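Local coordinates for protein alpha-L-rhamnosidase (Klebsiella oxytoca, PDB 4XHC) that hydrolyses terminal alpha-L-rhamnose from rhamnosides as a two-domain glycoside hydrolase of family GH78, at residues R87-G92 with V178-V183; Y106-C111 with Q193-A198; Q112-P117 with K186-F191; D119-L124 with W157-P162. All blocks are in the same frame, centred on the assembly; numbering follows the deposited sequence.

Interaction 1: R87-G92 with V178-V183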
# COMPACT_ATOMS: atom_id res chain seq x y z
N ARG A 87 -1.97 -7.70 -23.52
CA ARG A 87 -2.50 -8.75 -22.63
C ARG A 87 -3.57 -8.23 -21.70
O ARG A 87 -3.52 -7.10 -21.23
CB ARG A 87 -1.39 -9.39 -21.78
CG ARG A 87 -0.66 -10.52 -22.47
CD ARG A 87 0.28 -11.23 -21.51
NE ARG A 87 -0.45 -12.02 -20.51
CZ ARG A 87 0.12 -12.62 -19.47
NH1 ARG A 87 1.43 -12.54 -19.27
NH2 ARG A 87 -0.63 -13.32 -18.63
N GLU A 88 -4.53 -9.11 -21.41
CA GLU A 88 -5.64 -8.82 -20.51
C GLU A 88 -5.54 -9.76 -19.32
O GLU A 88 -5.81 -10.95 -19.43
CB GLU A 88 -6.96 -9.00 -21.26
CG GLU A 88 -7.10 -8.09 -22.47
CD GLU A 88 -8.38 -8.29 -23.25
OE1 GLU A 88 -9.29 -9.00 -22.77
OE2 GLU A 88 -8.49 -7.71 -24.35
N LEU A 89 -5.15 -9.22 -18.17
CA LEU A 89 -4.81 -10.03 -17.00
C LEU A 89 -5.97 -10.20 -16.02
O LEU A 89 -6.72 -9.26 -15.77
CB LEU A 89 -3.62 -9.39 -16.28
CG LEU A 89 -2.42 -9.01 -17.14
CD1 LEU A 89 -1.45 -8.16 -16.34
CD2 LEU A 89 -1.72 -10.24 -17.70
N SER A 90 -6.10 -11.40 -15.45
CA SER A 90 -7.12 -11.70 -14.42
C SER A 90 -6.47 -12.00 -13.08
O SER A 90 -5.24 -12.01 -12.97
CB SER A 90 -7.99 -12.89 -14.86
OG SER A 90 -8.48 -12.68 -16.17
N SER A 91 -7.29 -12.27 -12.07
CA SER A 91 -6.80 -12.60 -10.73
C SER A 91 -5.79 -13.72 -10.79
O SER A 91 -6.04 -14.75 -11.42
CB SER A 91 -7.93 -13.00 -9.80
OG SER A 91 -8.88 -11.96 -9.68
N GLY A 92 -4.64 -13.52 -10.15
CA GLY A 92 -3.59 -14.53 -10.08
C GLY A 92 -2.53 -14.40 -11.15
O GLY A 92 -1.47 -14.98 -11.01
N VAL A 178 4.94 -7.74 -11.19
CA VAL A 178 3.61 -7.17 -11.14
C VAL A 178 2.59 -8.30 -11.08
O VAL A 178 2.51 -9.13 -11.99
CB VAL A 178 3.31 -6.32 -12.38
CG1 VAL A 178 1.92 -5.70 -12.30
CG2 VAL A 178 4.36 -5.24 -12.54
N GLU A 179 1.81 -8.31 -10.00
CA GLU A 179 0.86 -9.37 -9.73
C GLU A 179 -0.54 -8.78 -9.61
O GLU A 179 -0.76 -7.82 -8.88
CB GLU A 179 1.27 -10.04 -8.43
CG GLU A 179 0.57 -11.35 -8.11
CD GLU A 179 1.28 -12.14 -7.01
OE1 GLU A 179 2.29 -11.64 -6.43
OE2 GLU A 179 0.80 -13.27 -6.73
N VAL A 180 -1.49 -9.34 -10.34
CA VAL A 180 -2.89 -8.97 -10.15
C VAL A 180 -3.46 -9.89 -9.08
O VAL A 180 -3.75 -11.06 -9.34
CB VAL A 180 -3.70 -9.06 -11.47
CG1 VAL A 180 -5.12 -8.58 -11.24
CG2 VAL A 180 -3.04 -8.23 -12.57
N LYS A 181 -3.56 -9.37 -7.85
CA LYS A 181 -4.06 -10.15 -6.71
C LYS A 181 -5.54 -10.42 -6.81
O LYS A 181 -5.99 -11.52 -6.49
CB LYS A 181 -3.80 -9.41 -5.40
CG LYS A 181 -2.37 -9.46 -4.92
CD LYS A 181 -2.01 -10.84 -4.42
CE LYS A 181 -0.72 -10.81 -3.64
NZ LYS A 181 -0.27 -12.20 -3.37
N ALA A 182 -6.30 -9.41 -7.23
CA ALA A 182 -7.74 -9.55 -7.33
C ALA A 182 -8.38 -8.51 -8.22
O ALA A 182 -8.11 -7.31 -8.10
CB ALA A 182 -8.37 -9.48 -5.94
N VAL A 183 -9.20 -9.00 -9.13
CA VAL A 183 -10.23 -8.23 -9.80
C VAL A 183 -11.43 -9.17 -9.78
O VAL A 183 -11.31 -10.28 -9.26
CB VAL A 183 -9.82 -7.86 -11.25
CG1 VAL A 183 -8.70 -6.84 -11.24
CG2 VAL A 183 -9.38 -9.09 -12.05

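Interaction 2: Y106-C111 with Q193-A198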
# COMPACT_ATOMS: atom_id res chain seq x y z
N TYR A 106 11.56 6.71 -9.76
CA TYR A 106 10.14 6.68 -9.48
C TYR A 106 9.40 5.97 -10.59
O TYR A 106 9.66 6.23 -11.77
CB TYR A 106 9.66 8.11 -9.29
CG TYR A 106 10.39 8.80 -8.15
CD1 TYR A 106 11.57 9.53 -8.38
CD2 TYR A 106 9.93 8.69 -6.83
CE1 TYR A 106 12.25 10.14 -7.34
CE2 TYR A 106 10.61 9.30 -5.79
CZ TYR A 106 11.76 10.02 -6.04
OH TYR A 106 12.42 10.62 -5.00
N LEU A 107 8.50 5.06 -10.22
CA LEU A 107 7.71 4.28 -11.19
C LEU A 107 6.44 5.02 -11.68
O LEU A 107 5.71 5.60 -10.89
CB LEU A 107 7.32 2.94 -10.58
CG LEU A 107 6.75 1.89 -11.53
CD1 LEU A 107 7.80 1.35 -12.48
CD2 LEU A 107 6.13 0.74 -10.75
N HIS A 108 6.21 4.97 -13.00
CA HIS A 108 5.02 5.55 -13.63
C HIS A 108 4.42 4.48 -14.52
O HIS A 108 5.15 3.82 -15.25
CB HIS A 108 5.42 6.78 -14.48
CG HIS A 108 4.32 7.36 -15.31
ND1 HIS A 108 4.43 7.55 -16.67
CD2 HIS A 108 3.09 7.83 -14.97
CE1 HIS A 108 3.32 8.09 -17.14
NE2 HIS A 108 2.49 8.28 -16.13
N PHE A 109 3.10 4.27 -14.44
CA PHE A 109 2.41 3.39 -15.41
C PHE A 109 0.96 3.78 -15.64
O PHE A 109 0.34 4.45 -14.82
CB PHE A 109 2.52 1.92 -15.00
CG PHE A 109 1.80 1.58 -13.73
CD1 PHE A 109 0.43 1.38 -13.72
CD2 PHE A 109 2.50 1.45 -12.54
CE1 PHE A 109 -0.24 1.08 -12.54
CE2 PHE A 109 1.85 1.14 -11.36
CZ PHE A 109 0.47 0.96 -11.36
N LEU A 110 0.42 3.38 -16.78
CA LEU A 110 -0.99 3.56 -17.10
C LEU A 110 -1.61 2.20 -17.24
O LEU A 110 -0.99 1.28 -17.77
CB LEU A 110 -1.18 4.31 -18.43
CG LEU A 110 -0.59 5.70 -18.67
CD1 LEU A 110 -1.21 6.29 -19.93
CD2 LEU A 110 -0.81 6.63 -17.49
N CYS A 111 -2.86 2.06 -16.79
CA CYS A 111 -3.60 0.83 -17.02
C CYS A 111 -5.10 1.09 -17.13
O CYS A 111 -5.59 2.13 -16.68
CB CYS A 111 -3.30 -0.20 -15.93
SG CYS A 111 -3.84 0.23 -14.26
N GLN A 193 1.40 1.36 -20.57
CA GLN A 193 2.70 2.02 -20.53
C GLN A 193 3.34 1.82 -19.19
O GLN A 193 2.66 1.90 -18.17
CB GLN A 193 2.56 3.51 -20.81
CG GLN A 193 3.79 4.32 -20.42
CD GLN A 193 3.72 5.76 -20.92
OE1 GLN A 193 2.65 6.28 -21.27
NE2 GLN A 193 4.88 6.42 -20.94
N ILE A 194 4.64 1.56 -19.18
CA ILE A 194 5.39 1.46 -17.94
C ILE A 194 6.75 2.10 -18.13
O ILE A 194 7.44 1.81 -19.11
CB ILE A 194 5.59 0.00 -17.51
CG1 ILE A 194 4.24 -0.73 -17.44
CG2 ILE A 194 6.32 -0.06 -16.17
CD1 ILE A 194 4.30 -2.14 -16.88
N GLU A 195 7.15 2.97 -17.21
CA GLU A 195 8.47 3.58 -17.26
C GLU A 195 8.99 3.90 -15.87
O GLU A 195 8.22 3.97 -14.91
CB GLU A 195 8.46 4.83 -18.15
CG GLU A 195 7.62 5.99 -17.63
CD GLU A 195 7.65 7.22 -18.54
OE1 GLU A 195 8.14 7.11 -19.69
OE2 GLU A 195 7.18 8.30 -18.11
N VAL A 196 10.31 4.08 -15.78
CA VAL A 196 10.97 4.56 -14.56
C VAL A 196 11.58 5.93 -14.82
O VAL A 196 12.22 6.15 -15.84
CB VAL A 196 12.03 3.57 -14.04
CG1 VAL A 196 13.20 3.41 -15.00
CG2 VAL A 196 12.54 4.01 -12.67
N ASN A 197 11.33 6.86 -13.90
CA ASN A 197 11.94 8.19 -13.92
C ASN A 197 13.19 8.18 -13.04
O ASN A 197 13.10 8.27 -11.82
CB ASN A 197 10.95 9.25 -13.41
CG ASN A 197 9.87 9.59 -14.42
OD1 ASN A 197 8.76 9.07 -14.36
ND2 ASN A 197 10.19 10.48 -15.34
N ALA A 198 14.36 8.04 -13.66
CA ALA A 198 15.62 7.85 -12.93
C ALA A 198 16.24 9.17 -12.48
O ALA A 198 16.20 10.17 -13.20
CB ALA A 198 16.61 7.07 -13.78

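Interaction 3: Q112-P117 with K186-F191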
# COMPACT_ATOMS: atom_id res chain seq x y z
N GLN A 112 -5.81 0.13 -17.72
CA GLN A 112 -7.22 0.29 -18.07
C GLN A 112 -7.98 -1.03 -18.07
O GLN A 112 -7.40 -2.11 -18.09
CB GLN A 112 -7.33 0.92 -19.46
CG GLN A 112 -6.66 0.11 -20.55
CD GLN A 112 -6.67 0.82 -21.88
OE1 GLN A 112 -6.32 1.99 -21.97
NE2 GLN A 112 -7.06 0.12 -22.93
N SER A 113 -9.30 -0.92 -18.09
CA SER A 113 -10.20 -2.07 -18.02
C SER A 113 -10.36 -2.74 -19.38
O SER A 113 -10.18 -2.11 -20.41
CB SER A 113 -11.56 -1.62 -17.46
OG SER A 113 -12.64 -2.38 -17.97
N ALA A 114 -10.69 -4.03 -19.36
CA ALA A 114 -11.19 -4.76 -20.55
C ALA A 114 -12.34 -5.70 -20.15
O ALA A 114 -12.32 -6.28 -19.06
CB ALA A 114 -10.07 -5.54 -21.22
N GLY A 115 -13.33 -5.85 -21.03
CA GLY A 115 -14.45 -6.76 -20.79
C GLY A 115 -15.70 -5.98 -20.43
O GLY A 115 -16.08 -5.06 -21.13
N SER A 116 -16.35 -6.33 -19.33
CA SER A 116 -17.51 -5.56 -18.84
C SER A 116 -17.04 -4.25 -18.17
O SER A 116 -15.83 -4.02 -17.99
CB SER A 116 -18.35 -6.40 -17.85
OG SER A 116 -19.07 -7.43 -18.52
N PRO A 117 -18.00 -3.37 -17.82
CA PRO A 117 -17.63 -2.20 -17.03
C PRO A 117 -17.08 -2.64 -15.69
O PRO A 117 -17.72 -3.46 -15.03
CB PRO A 117 -18.95 -1.44 -16.86
CG PRO A 117 -19.85 -1.95 -17.95
CD PRO A 117 -19.43 -3.37 -18.19
N LYS A 186 -15.87 -10.47 -13.99
CA LYS A 186 -16.48 -9.65 -15.05
C LYS A 186 -15.51 -8.78 -15.88
O LYS A 186 -15.90 -8.28 -16.93
CB LYS A 186 -17.56 -8.73 -14.45
CG LYS A 186 -18.75 -9.46 -13.86
CD LYS A 186 -20.03 -8.65 -13.99
CE LYS A 186 -20.60 -8.74 -15.39
NZ LYS A 186 -21.75 -7.82 -15.60
N PHE A 187 -14.28 -8.56 -15.42
CA PHE A 187 -13.33 -7.72 -16.17
C PHE A 187 -11.86 -8.09 -15.95
O PHE A 187 -11.51 -8.78 -14.99
CB PHE A 187 -13.56 -6.22 -15.89
CG PHE A 187 -12.97 -5.72 -14.59
CD1 PHE A 187 -13.71 -5.78 -13.40
CD2 PHE A 187 -11.70 -5.17 -14.56
CE1 PHE A 187 -13.17 -5.31 -12.20
CE2 PHE A 187 -11.15 -4.71 -13.36
CZ PHE A 187 -11.89 -4.78 -12.18
N ARG A 188 -11.03 -7.61 -16.87
CA ARG A 188 -9.60 -7.87 -16.87
C ARG A 188 -8.82 -6.56 -16.92
O ARG A 188 -9.34 -5.53 -17.35
CB ARG A 188 -9.23 -8.73 -18.07
CG ARG A 188 -9.79 -10.14 -17.98
CD ARG A 188 -9.74 -10.86 -19.32
NE ARG A 188 -10.45 -10.13 -20.37
CZ ARG A 188 -11.78 -10.08 -20.51
NH1 ARG A 188 -12.59 -10.71 -19.67
NH2 ARG A 188 -12.31 -9.38 -21.51
N LEU A 189 -7.57 -6.62 -16.49
CA LEU A 189 -6.72 -5.45 -16.41
C LEU A 189 -5.68 -5.48 -17.54
O LEU A 189 -5.19 -6.54 -17.92
CB LEU A 189 -6.03 -5.42 -15.05
CG LEU A 189 -5.42 -4.08 -14.68
CD1 LEU A 189 -6.49 -3.02 -14.46
CD2 LEU A 189 -4.55 -4.22 -13.45
N GLN A 190 -5.32 -4.30 -18.04
CA GLN A 190 -4.48 -4.18 -19.23
C GLN A 190 -3.56 -2.97 -19.08
O GLN A 190 -4.04 -1.84 -19.01
CB GLN A 190 -5.38 -4.02 -20.45
CG GLN A 190 -4.69 -3.87 -21.79
CD GLN A 190 -5.67 -3.93 -22.95
OE1 GLN A 190 -6.85 -3.56 -22.84
NE2 GLN A 190 -5.18 -4.39 -24.09
N PHE A 191 -2.25 -3.20 -19.02
CA PHE A 191 -1.28 -2.11 -18.90
C PHE A 191 -0.95 -1.57 -20.28
O PHE A 191 -0.80 -2.34 -21.22
CB PHE A 191 -0.00 -2.62 -18.24
CG PHE A 191 -0.19 -3.00 -16.81
CD1 PHE A 191 -0.66 -4.25 -16.47
CD2 PHE A 191 0.08 -2.09 -15.80
CE1 PHE A 191 -0.85 -4.59 -15.14
CE2 PHE A 191 -0.10 -2.43 -14.47
CZ PHE A 191 -0.57 -3.68 -14.14

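Interaction 4: D119-L124 with W157-P162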
# COMPACT_ATOMS: atom_id res chain seq x y z
N ASP A 119 -16.39 -3.46 -12.06
CA ASP A 119 -17.33 -3.45 -10.92
C ASP A 119 -16.67 -3.71 -9.56
O ASP A 119 -17.35 -4.05 -8.61
CB ASP A 119 -18.47 -4.47 -11.15
CG ASP A 119 -17.98 -5.91 -11.20
OD1 ASP A 119 -16.75 -6.11 -11.25
OD2 ASP A 119 -18.83 -6.83 -11.20
N ALA A 120 -15.36 -3.53 -9.48
CA ALA A 120 -14.66 -3.62 -8.19
C ALA A 120 -13.27 -3.00 -8.29
O ALA A 120 -12.74 -2.87 -9.37
CB ALA A 120 -14.56 -5.07 -7.76
N PRO A 121 -12.67 -2.63 -7.16
CA PRO A 121 -11.29 -2.16 -7.22
C PRO A 121 -10.35 -3.21 -7.80
O PRO A 121 -10.61 -4.41 -7.71
CB PRO A 121 -10.93 -1.92 -5.74
CG PRO A 121 -12.23 -1.76 -5.04
CD PRO A 121 -13.20 -2.63 -5.78
N ALA A 122 -9.26 -2.76 -8.41
CA ALA A 122 -8.23 -3.66 -8.87
C ALA A 122 -7.09 -3.69 -7.85
O ALA A 122 -6.49 -2.65 -7.57
CB ALA A 122 -7.72 -3.23 -10.23
N HIS A 123 -6.80 -4.86 -7.30
CA HIS A 123 -5.78 -5.00 -6.27
C HIS A 123 -4.51 -5.58 -6.87
O HIS A 123 -4.49 -6.71 -7.34
CB HIS A 123 -6.33 -5.87 -5.13
CG HIS A 123 -5.32 -6.21 -4.07
ND1 HIS A 123 -5.50 -7.27 -3.20
CD2 HIS A 123 -4.14 -5.64 -3.74
CE1 HIS A 123 -4.47 -7.34 -2.38
NE2 HIS A 123 -3.63 -6.36 -2.68
N LEU A 124 -3.44 -4.79 -6.86
CA LEU A 124 -2.16 -5.20 -7.41
C LEU A 124 -1.13 -5.30 -6.31
O LEU A 124 -1.27 -4.68 -5.27
CB LEU A 124 -1.63 -4.18 -8.41
CG LEU A 124 -2.49 -3.84 -9.61
CD1 LEU A 124 -1.89 -2.65 -10.33
CD2 LEU A 124 -2.61 -5.04 -10.53
N TRP A 157 -4.64 -0.40 -4.52
CA TRP A 157 -6.05 -0.62 -4.83
C TRP A 157 -6.52 0.52 -5.73
O TRP A 157 -6.65 1.65 -5.29
CB TRP A 157 -6.89 -0.67 -3.54
CG TRP A 157 -6.72 -1.93 -2.74
CD1 TRP A 157 -7.52 -3.05 -2.75
CD2 TRP A 157 -5.66 -2.22 -1.82
NE1 TRP A 157 -7.03 -4.00 -1.90
CE2 TRP A 157 -5.88 -3.52 -1.32
CE3 TRP A 157 -4.55 -1.50 -1.38
CZ2 TRP A 157 -5.04 -4.11 -0.40
CZ3 TRP A 157 -3.71 -2.09 -0.46
CH2 TRP A 157 -3.96 -3.39 0.03
N LEU A 158 -6.79 0.20 -6.99
CA LEU A 158 -7.30 1.19 -7.93
C LEU A 158 -8.83 1.14 -7.95
O LEU A 158 -9.41 0.19 -8.47
CB LEU A 158 -6.76 0.89 -9.33
CG LEU A 158 -5.26 0.63 -9.36
CD1 LEU A 158 -4.79 0.25 -10.75
CD2 LEU A 158 -4.53 1.86 -8.86
N ASP A 159 -9.47 2.17 -7.39
CA ASP A 159 -10.94 2.27 -7.41
C ASP A 159 -11.49 2.62 -8.80
O ASP A 159 -12.62 2.27 -9.12
CB ASP A 159 -11.44 3.32 -6.39
CG ASP A 159 -11.19 2.93 -4.93
OD1 ASP A 159 -11.58 1.81 -4.53
OD2 ASP A 159 -10.62 3.75 -4.16
N VAL A 160 -10.70 3.30 -9.62
CA VAL A 160 -11.20 3.87 -10.87
C VAL A 160 -10.25 3.59 -12.03
O VAL A 160 -9.05 3.80 -11.92
CB VAL A 160 -11.36 5.40 -10.76
CG1 VAL A 160 -11.91 5.98 -12.06
CG2 VAL A 160 -12.27 5.76 -9.59
N LEU A 161 -10.81 3.13 -13.15
CA LEU A 161 -10.06 2.87 -14.37
C LEU A 161 -10.69 3.66 -15.52
O LEU A 161 -11.90 3.87 -15.51
CB LEU A 161 -10.07 1.36 -14.67
CG LEU A 161 -9.45 0.48 -13.57
CD1 LEU A 161 -9.81 -0.99 -13.76
CD2 LEU A 161 -7.94 0.65 -13.52
N PRO A 162 -9.91 4.13 -16.49
CA PRO A 162 -8.46 4.00 -16.53
C PRO A 162 -7.73 4.76 -15.42
O PRO A 162 -8.30 5.67 -14.83
CB PRO A 162 -8.09 4.59 -17.91
CG PRO A 162 -9.26 5.46 -18.29
CD PRO A 162 -10.45 4.78 -17.70

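Interaction 1: R87-G92 with V178-V183
Ser-91 holds the end of strand 175-182 with its side chain: OG accepts the amide hydrogen of Val-183 at 3.0 Å, the N-H pointing almost straight at it (175°). The hydroxyl gets there because OG is anti to its own carbonyl carbon (chi1 -59°), and serine suits this place because it is short and brings a hydroxyl that can accept this N-H close to the backbone. CG2 of Val-183 lies alongside the same oxygen, 3.8 Å from Ser-91 OG. One residue on, Gly-92 N reaches Val-180 O at 2.7 Å. Glycine fits there because phi is positive, at angles where a CB would press on the preceding carbonyl oxygen.

Beside these polar links Val-180 spreads its two methyls. With CG1 anti to the backbone N (chi1 -176°), that methyl lies 3.8 Å from Ser-90 O, while CG2 packs on Leu-89 CB at 3.9 Å, with Leu-89 CD1 near the same methyl. The branched valine thus meets the loop with both methyls, and Leu-89 carries the apolar surface inward to Phe-191.

Beyond the contact, Lys-181 and Ala-182 both face His-123 in a classic beta bulge. Val-180 also touches Leu-124 of strand 122-129 and shares a backbone bond with Asp-93, just ahead of strand 94-99, so the loop following helix 81-84 closes over the strand end between these neighbours.

Interaction 2: Y106-C111 with Q193-A198
Tyr-106 to Leu-110 runs antiparallel to Gln-193 to Asn-197, the strand axes 4.7 Å apart at closest and their directions 153° apart. Tyr-106 with Asn-197 and His-108 with Glu-195 are hydrogen-bonded pairs with both bonds made, such as Asn-197 N to Tyr-106 O at 2.8 Å. Leu-110 N adds a bond to Gln-193 O, and between these rungs stand the non-hydrogen-bonded pairs Leu-107 with Val-196 and Phe-109 with Ile-194.

One face is wholly apolar. Leu-107, Phe-109, Ile-194 and Val-196 line this inner face of the four-stranded sheet, where Phe-99 of the six-stranded sheet meets three of them, as expected of a beta sandwich. Ile-194 CG1 lies 4.0 Å from Phe-109 CB, and Leu-107 CD1 touches Ile-194 CG2.

The other face is mixed: Tyr-106 and Leu-110 share it with His-108, Gln-193, Glu-195 and Asn-197. His-108 and Glu-195 point the same way side by side, and His-108 ND1 gives Glu-195 OE2 a bent hydrogen bond of 3.2 Å (140°) that reaches the oxygen from above the carboxylate plane. Glu-195 CG sits between its backbone N and carbonyl carbon (chi1 66°), which swings the acid toward the ring. The far nitrogen, NE2, bonds Glu-164 of strand 163-166, so two carboxylates fix the imidazole's rotation and may favour its protonated form.

Interaction 3: Q112-P117 with K186-F191
Arg-188 pairs with Ala-114 through two backbone bonds, Ala-114 N to Arg-188 O at 2.8 Å and the return bond from Arg-188 N, and its side chain then folds back over the same partner. CB lies 4.1 Å from Ala-114 O. CG packs on Ser-90, NE makes a salt bridge with Glu-88, and CZ comes within 4.1 Å of Ala-114 O. A bend at chi3 (-57°) lays the guanidinium beside the opposite strand: Ala-114 O sits over one face, toward its rim, and NH2 ends 3.5 Å from Gly-115 CA. Glycine suits the spot because phi is positive (105°), where a CB would crowd the preceding carbonyl oxygen; one would also point toward the guanidinium.

On the same face of the sheet Gln-112 and Gln-190 run side by side with their amides nearly perpendicular (89°). NE2 of Gln-112 and OE1 of Gln-190 stay 3.7 Å apart without a hydrogen bond, whereas Gln-190 NE2 makes a weak one to Tyr-85 O.

Lys-186 CE passes 3.7 Å from Ser-116 OG. Both polar tips turn to Asp-298 of the second subunit, the lysine by a salt bridge and the serine by a hydrogen bond. The strand ends, joined by the Ser-116 N to Lys-186 O bond, therefore present an ammonium and a hydroxyl together as a two-point grip on one carboxylate across the dimer interface.

Interaction 4: D119-L124 with W157-P162
His-123 and Trp-157 lie flat on one another as an offset stack, the imidazole and the five-membered indole ring 4.3 Å apart between centroids and their planes only 14° apart. His-123 CG sits 3.5 Å from Trp-157 NE1, and farther out His-123 NE2 lies over Trp-157 CZ2 at the same separation, so the imidazole lies over the NE1-CE2-CZ2 side of the indole, toward its rim. CG of the histidine is anti to its backbone N (chi1 174°) and CG of the tryptophan anti to its carbonyl carbon (chi1 -73°); with the two residues a non-hydrogen-bonded antiparallel pair, these torsions send both rings the same way.

The next pair along, Ala-122 with Leu-158, is bonded in both directions, with Leu-158 N to Ala-122 O at 2.9 Å. Its side chains take the other face: the small Ala-122 CB rests 4.3 Å from Leu-158 CB, and Leu-158 CD1 extends past it to Leu-124 CD1, an apolar face that Cys-111 of the opposing sheet joins. Pro-121, just before strand 122-129, brings CG to within 3.7 Å of Asp-159 OD1.

Farther out, Asp-155 accepts a hydrogen bond from His-123 NE2, which fixes the turn of the ring over the indole. Asp-159 forms a salt bridge with Arg-169 of the second subunit, which also packs on Trp-157, and Pro-121 O accepts from Ser-149 of that subunit. The carboxylate of Asp-155 may favour a protonated imidazole, while the stack holds the ring flat on the indole.

How the interactions relate
From the N terminus, 87-92 comes first and waits until 178-183 for its partner, closing interaction 1. Strand 106-115 supplies the first halves of interactions 2 and 3 in succession, and strand 187-200 returns along it, so interaction 3 nests inside interaction 2. Interaction 4 closes the shortest loop and nests within all three others. Interaction 1 crosses 2 and 3, because its first segment precedes strand 106-115 and its second precedes strand 187-200. Interactions 2 and 3 join central strands of the four-stranded sheet, whereas 4 joins the outermost strand 153-158 to its neighbour 122-129 in the six-stranded one. Leu-189 against Leu-124 and Cys-111 against Leu-158 link the two layers, while Glu-88 and Arg-188 tie interaction 1 to 3.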